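Local coordinates for protein Ras-3 from Cryphonectria parasitica (Cryphonectria parasitica, PDB 4KU4) that belongs to the Ras family of small P-loop proteins and holds guanosine-5'-diphosphate in its nucleotide pocket, at residues 60-65 with 192-197; 86-91 with 187-192. All blocks are in the same frame, centred on the assembly; numbering follows the deposited sequence.

Interaction 1: residues 60-65 with 192-197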
loop_
_atom_site.group_PDB
_atom_site.type_symbol
_atom_site.label_atom_id
_atom_site.label_comp_id
_atom_site.label_asym_id
_atom_site.label_seq_id
_atom_site.Cartn_x
_atom_site.Cartn_y
_atom_site.Cartn_z
ATOM N N ILE A 60 0.172 1.776 20.306
ATOM C CA ILE A 60 -0.280 3.144 20.074
ATOM C C ILE A 60 -1.587 3.170 19.277
ATOM O O ILE A 60 -1.624 2.700 18.135
ATOM C CB ILE A 60 0.773 3.965 19.293
ATOM C CG1 ILE A 60 2.141 3.881 19.965
ATOM C CG2 ILE A 60 0.310 5.420 19.133
ATOM C CD1 ILE A 60 2.129 4.277 21.410
ATOM N N PRO A 61 -2.666 3.714 19.871
ATOM C CA PRO A 61 -3.921 3.850 19.119
ATOM C C PRO A 61 -3.695 4.714 17.893
ATOM O O PRO A 61 -3.119 5.802 18.011
ATOM C CB PRO A 61 -4.846 4.580 20.104
ATOM C CG PRO A 61 -4.290 4.231 21.462
ATOM C CD PRO A 61 -2.801 4.217 21.251
ATOM N N SER A 62 -4.140 4.217 16.741
ATOM C CA SER A 62 -3.964 4.884 15.450
ATOM C C SER A 62 -5.276 4.854 14.677
ATOM O O SER A 62 -6.114 3.979 14.892
ATOM C CB SER A 62 -2.875 4.192 14.632
ATOM O OG SER A 62 -1.730 3.927 15.431
ATOM N N HIS A 63 -5.449 5.813 13.777
ATOM C CA HIS A 63 -6.643 5.876 12.938
ATOM C C HIS A 63 -6.175 6.150 11.516
ATOM O O HIS A 63 -5.800 7.262 11.180
ATOM C CB HIS A 63 -7.595 6.969 13.440
ATOM C CG HIS A 63 -8.981 6.889 12.858
ATOM N ND1 HIS A 63 -10.023 7.662 13.318
ATOM C CD2 HIS A 63 -9.487 6.127 11.859
ATOM C CE1 HIS A 63 -11.118 7.375 12.630
ATOM N NE2 HIS A 63 -10.820 6.449 11.743
ATOM N N LEU A 64 -6.172 5.108 10.700
ATOM C CA LEU A 64 -5.657 5.190 9.346
ATOM C C LEU A 64 -6.783 5.615 8.413
ATOM O O LEU A 64 -7.900 5.113 8.505
ATOM C CB LEU A 64 -5.108 3.834 8.915
ATOM C CG LEU A 64 -4.222 3.089 9.923
ATOM C CD1 LEU A 64 -3.706 1.752 9.363
ATOM C CD2 LEU A 64 -3.060 3.980 10.346
ATOM N N GLU A 65 -6.492 6.565 7.531
ATOM C CA GLU A 65 -7.416 6.933 6.470
ATOM C C GLU A 65 -6.751 6.496 5.173
ATOM O O GLU A 65 -5.662 6.960 4.835
ATOM C CB GLU A 65 -7.683 8.443 6.477
ATOM C CG GLU A 65 -8.732 8.910 5.469
ATOM C CD GLU A 65 -9.283 10.270 5.836
ATOM O OE1 GLU A 65 -10.490 10.358 6.153
ATOM O OE2 GLU A 65 -8.504 11.248 5.834
ATOM N N ALA A 192 7.435 2.101 10.132
ATOM C CA ALA A 192 8.643 2.709 9.581
ATOM C C ALA A 192 8.732 4.198 9.923
ATOM O O ALA A 192 9.796 4.701 10.287
ATOM C CB ALA A 192 8.707 2.502 8.068
ATOM N N ASP A 193 7.609 4.898 9.807
ATOM C CA ASP A 193 7.546 6.323 10.129
ATOM C C ASP A 193 7.959 6.558 11.578
ATOM O O ASP A 193 8.704 7.484 11.883
ATOM C CB ASP A 193 6.135 6.865 9.879
ATOM C CG ASP A 193 6.041 8.361 10.073
ATOM O OD1 ASP A 193 7.053 9.060 9.839
ATOM O OD2 ASP A 193 4.949 8.841 10.449
ATOM N N ARG A 194 7.488 5.698 12.472
ATOM C CA ARG A 194 7.858 5.811 13.879
ATOM C C ARG A 194 9.312 5.452 14.144
ATOM O O ARG A 194 9.947 6.021 15.028
ATOM C CB ARG A 194 6.971 4.918 14.724
ATOM C CG ARG A 194 5.541 5.343 14.712
ATOM C CD ARG A 194 4.718 4.381 15.548
ATOM N NE ARG A 194 3.296 4.602 15.343
ATOM C CZ ARG A 194 2.348 3.812 15.835
ATOM N NH1 ARG A 194 2.679 2.747 16.561
ATOM N NH2 ARG A 194 1.080 4.082 15.586
ATOM N N ARG A 195 9.819 4.477 13.400
ATOM C CA ARG A 195 11.213 4.070 13.499
ATOM C C ARG A 195 12.124 5.263 13.197
ATOM O O ARG A 195 13.186 5.409 13.800
ATOM C CB ARG A 195 11.489 2.922 12.520
ATOM C CG ARG A 195 12.840 2.215 12.682
ATOM C CD ARG A 195 13.341 1.625 11.354
ATOM N NE ARG A 195 12.337 0.801 10.682
ATOM C CZ ARG A 195 12.207 0.708 9.362
ATOM N NH1 ARG A 195 11.261 -0.056 8.826
ATOM N NH2 ARG A 195 13.020 1.391 8.570
ATOM N N ARG A 196 11.692 6.115 12.266
ATOM C CA ARG A 196 12.489 7.256 11.817
ATOM C C ARG A 196 12.706 8.329 12.873
ATOM O O ARG A 196 13.741 8.991 12.877
ATOM C CB ARG A 196 11.845 7.921 10.597
ATOM C CG ARG A 196 11.828 7.082 9.341
ATOM C CD ARG A 196 11.668 7.966 8.112
ATOM N NE ARG A 196 10.555 8.904 8.238
ATOM C CZ ARG A 196 10.492 10.060 7.586
ATOM N NH1 ARG A 196 9.444 10.869 7.740
ATOM N NH2 ARG A 196 11.491 10.407 6.785
ATOM N N LYS A 197 11.719 8.524 13.740
ATOM C CA LYS A 197 11.780 9.575 14.752
ATOM C C LYS A 197 13.024 9.452 15.629
ATOM O O LYS A 197 13.472 10.429 16.225
ATOM C CB LYS A 197 10.524 9.554 15.620
ATOM C CG LYS A 197 9.246 9.368 14.826
ATOM C CD LYS A 197 9.023 10.516 13.856
ATOM C CE LYS A 197 7.724 10.317 13.091
ATOM N NZ LYS A 197 6.681 9.674 13.960
#

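Interaction 2: residues 86-91 with 187-192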
loop_
_atom_site.group_PDB
_atom_site.type_symbol
_atom_site.label_atom_id
_atom_site.label_comp_id
_atom_site.label_asym_id
_atom_site.label_seq_id
_atom_site.Cartn_x
_atom_site.Cartn_y
_atom_site.Cartn_z
ATOM N N ASN A 86 -1.144 12.579 0.633
ATOM C CA ASN A 86 -0.930 11.453 1.544
ATOM C C ASN A 86 0.513 11.376 2.059
ATOM O O ASN A 86 1.443 11.851 1.406
ATOM C CB ASN A 86 -1.357 10.133 0.894
ATOM C CG ASN A 86 -2.856 10.002 0.784
ATOM O OD1 ASN A 86 -3.532 9.567 1.728
ATOM N ND2 ASN A 86 -3.390 10.360 -0.368
ATOM N N GLU A 87 0.692 10.773 3.234
ATOM C CA GLU A 87 1.997 10.691 3.891
ATOM C C GLU A 87 2.697 9.356 3.613
ATOM O O GLU A 87 3.917 9.299 3.463
ATOM C CB GLU A 87 1.844 10.898 5.416
ATOM C CG GLU A 87 2.870 10.131 6.279
ATOM C CD GLU A 87 2.667 10.233 7.815
ATOM O OE1 GLU A 87 1.605 9.797 8.354
ATOM O OE2 GLU A 87 3.606 10.715 8.498
ATOM N N LEU A 88 1.911 8.285 3.549
ATOM C CA LEU A 88 2.450 6.943 3.446
ATOM C C LEU A 88 1.800 6.256 2.264
ATOM O O LEU A 88 0.689 6.610 1.875
ATOM C CB LEU A 88 2.153 6.156 4.718
ATOM C CG LEU A 88 2.473 6.861 6.036
ATOM C CD1 LEU A 88 1.842 6.137 7.228
ATOM C CD2 LEU A 88 3.987 7.014 6.228
ATOM N N PHE A 89 2.479 5.254 1.715
ATOM C CA PHE A 89 2.063 4.635 0.471
ATOM C C PHE A 89 2.153 3.122 0.434
ATOM O O PHE A 89 3.140 2.523 0.858
ATOM C CB PHE A 89 2.867 5.228 -0.691
ATOM C CG PHE A 89 2.652 6.699 -0.871
ATOM C CD1 PHE A 89 1.640 7.165 -1.695
ATOM C CD2 PHE A 89 3.430 7.614 -0.182
ATOM C CE1 PHE A 89 1.415 8.519 -1.855
ATOM C CE2 PHE A 89 3.215 8.976 -0.337
ATOM C CZ PHE A 89 2.194 9.426 -1.173
ATOM N N VAL A 90 1.098 2.520 -0.093
ATOM C CA VAL A 90 1.058 1.098 -0.328
ATOM C C VAL A 90 0.942 0.911 -1.832
ATOM O O VAL A 90 -0.088 1.239 -2.427
ATOM C CB VAL A 90 -0.143 0.472 0.377
ATOM C CG1 VAL A 90 -0.197 -1.033 0.108
ATOM C CG2 VAL A 90 -0.084 0.765 1.890
ATOM N N ILE A 91 2.015 0.415 -2.450
ATOM C CA ILE A 91 2.043 0.205 -3.888
ATOM C C ILE A 91 1.871 -1.278 -4.171
ATOM O O ILE A 91 2.729 -2.086 -3.830
ATOM C CB ILE A 91 3.335 0.775 -4.474
ATOM C CG1 ILE A 91 3.478 2.226 -4.010
ATOM C CG2 ILE A 91 3.353 0.636 -6.005
ATOM C CD1 ILE A 91 4.648 2.956 -4.669
ATOM N N PHE A 187 0.353 -1.740 8.288
ATOM C CA PHE A 187 0.993 -1.211 9.482
ATOM C C PHE A 187 2.497 -0.993 9.274
ATOM O O PHE A 187 3.121 -0.227 10.000
ATOM C CB PHE A 187 0.772 -2.134 10.684
ATOM C CG PHE A 187 -0.663 -2.297 11.084
ATOM C CD1 PHE A 187 -1.673 -1.559 10.485
ATOM C CD2 PHE A 187 -1.001 -3.195 12.077
ATOM C CE1 PHE A 187 -2.994 -1.718 10.868
ATOM C CE2 PHE A 187 -2.318 -3.362 12.465
ATOM C CZ PHE A 187 -3.315 -2.617 11.863
ATOM N N SER A 188 3.072 -1.653 8.275
ATOM C CA SER A 188 4.510 -1.567 8.059
ATOM C C SER A 188 4.983 -0.138 7.830
ATOM O O SER A 188 6.058 0.243 8.289
ATOM C CB SER A 188 4.969 -2.489 6.915
ATOM O OG SER A 188 4.525 -2.028 5.643
ATOM N N VAL A 189 4.184 0.662 7.130
ATOM C CA VAL A 189 4.631 2.014 6.822
ATOM C C VAL A 189 4.452 2.942 8.014
ATOM O O VAL A 189 5.205 3.904 8.184
ATOM C CB VAL A 189 3.949 2.581 5.569
ATOM C CG1 VAL A 189 4.596 1.983 4.308
ATOM C CG2 VAL A 189 2.457 2.326 5.594
ATOM N N VAL A 190 3.466 2.648 8.850
ATOM C CA VAL A 190 3.325 3.381 10.102
ATOM C C VAL A 190 4.512 3.073 11.016
ATOM O O VAL A 190 5.096 3.979 11.616
ATOM C CB VAL A 190 2.029 3.007 10.846
ATOM C CG1 VAL A 190 2.011 3.681 12.236
ATOM C CG2 VAL A 190 0.794 3.383 9.997
ATOM N N ARG A 191 4.851 1.791 11.108
ATOM C CA ARG A 191 5.976 1.335 11.916
ATOM C C ARG A 191 7.271 1.981 11.448
ATOM O O ARG A 191 8.097 2.388 12.265
ATOM C CB ARG A 191 6.082 -0.185 11.876
ATOM C CG ARG A 191 5.012 -0.871 12.709
ATOM C CD ARG A 191 5.041 -2.375 12.615
ATOM N NE ARG A 191 4.077 -2.950 13.553
ATOM C CZ ARG A 191 3.212 -3.913 13.259
ATOM N NH1 ARG A 191 3.184 -4.431 12.046
ATOM N NH2 ARG A 191 2.365 -4.359 14.191
ATOM N N ALA A 192 7.435 2.101 10.132
ATOM C CA ALA A 192 8.643 2.709 9.581
ATOM C C ALA A 192 8.732 4.198 9.923
ATOM O O ALA A 192 9.796 4.701 10.287
ATOM C CB ALA A 192 8.707 2.502 8.068
#

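Interaction 1: residues 60-65 with 192-197
R194 reaches from helix 182-196 to strand 60-67 and lays its guanidinium group beside S62 and I60. The backbones stay well apart, the CA atoms of I60 and R194 being 10.6 Å from each other, and a long side chain bridges that gap. From CG to NE the arginine is fully extended, which carries its flat end out to the strand. There NH2 meets S62 OG at 2.8 Å, with the hydroxyl at the edge of the guanidinium and close to its plane. This hydrogen bond is nonetheless weak, because the angle at the hydrogen is only 118°. S62 OG lies anti to its own carbonyl carbon (chi1 -46°), a rotation that lets the hydroxyl give its hydrogen to I60 O at 3.0 Å while accepting from R194. That donor sits above the carbonyl plane of I60, about 45° out of it. Serine suits the place because one small hydroxyl can serve both partners.

In the Ras fold, strands 50-57 and 60-67 form an antiparallel hairpin at one side of the sheet, and the arginine grips it near its turn. The stronger polar partner of R194 is I57 O, which takes a hydrogen bond from NH1 just before that turn.

I60 approaches differently, over a face of the guanidinium and not at its rim, a place that suits the broad, branched base of an isoleucine. The two side chains run past each other head to tail, and I60 turns its CD1 away from the arginine. Its CG1 lies 3.6 Å from R194 NH1, and its CB comes to 3.5 Å from the same nitrogen. The other branch, CG2, is nearer the serine side, 3.9 Å from R194 NH2.

Interaction 2: residues 86-91 with 187-192
L88 and V189 meet where the C-terminal helix of the Ras fold, 182-196, packs on the central sheet at strand 88-94. The axes of strand 88-91 and helix segment 187-192 approach to 8.4 Å and run roughly antiparallel, at 145°. CB of L88 touches V189 CG2 at 3.9 Å, so the base of the leucine meets one branch of the valine. That branch lies between the backbone N and the carbonyl carbon of V189, while CG1 is turned to the strand backbone, 3.8 Å from F89 O. A compact, beta-branched residue thus fits close to the strand, and V189 also rests on V141 of strand 140-145.

Further out, the leucine forks along the helix. Its CD1 touches V190 CG2 at 4.0 Å, the two side chains lying at a slant to each other, and its CD2 lies 3.9 Å from V189 O. The longer leucine can therefore span two successive helix residues. All four touching residues are buried, and the cohesion is apolar. F89 starts away from this helix at its CB, and its side chain touches V111 and K115 of helix 98-118. Successive strand residues thus serve helices on opposite faces, as in the three-layer alpha/beta/alpha sandwich of P-loop proteins.

How the interactions relate
The two contacts lie about 8 Å apart, centre to centre, and share A192 of helix 182-196. Along the chain, 86-91 with 187-192 is nested inside the loop closed by 60-65 with 192-197, so the last helix returns to two earlier strands of one mixed sheet, 60-67 and 88-94, with strand 15-20 between them. Interaction 2 supplies the buried apolar seat, and interaction 1 a more exposed polar reach to the hairpin. L64 joins them by packing on F187 and V190. Another meeting is D193 OD2 with E87 OE2, at 3.0 Å, where the two carboxylates may share a proton. Together they place the C-terminal helix on one face of the sheet, reaching from strand 88-94 to the hairpin.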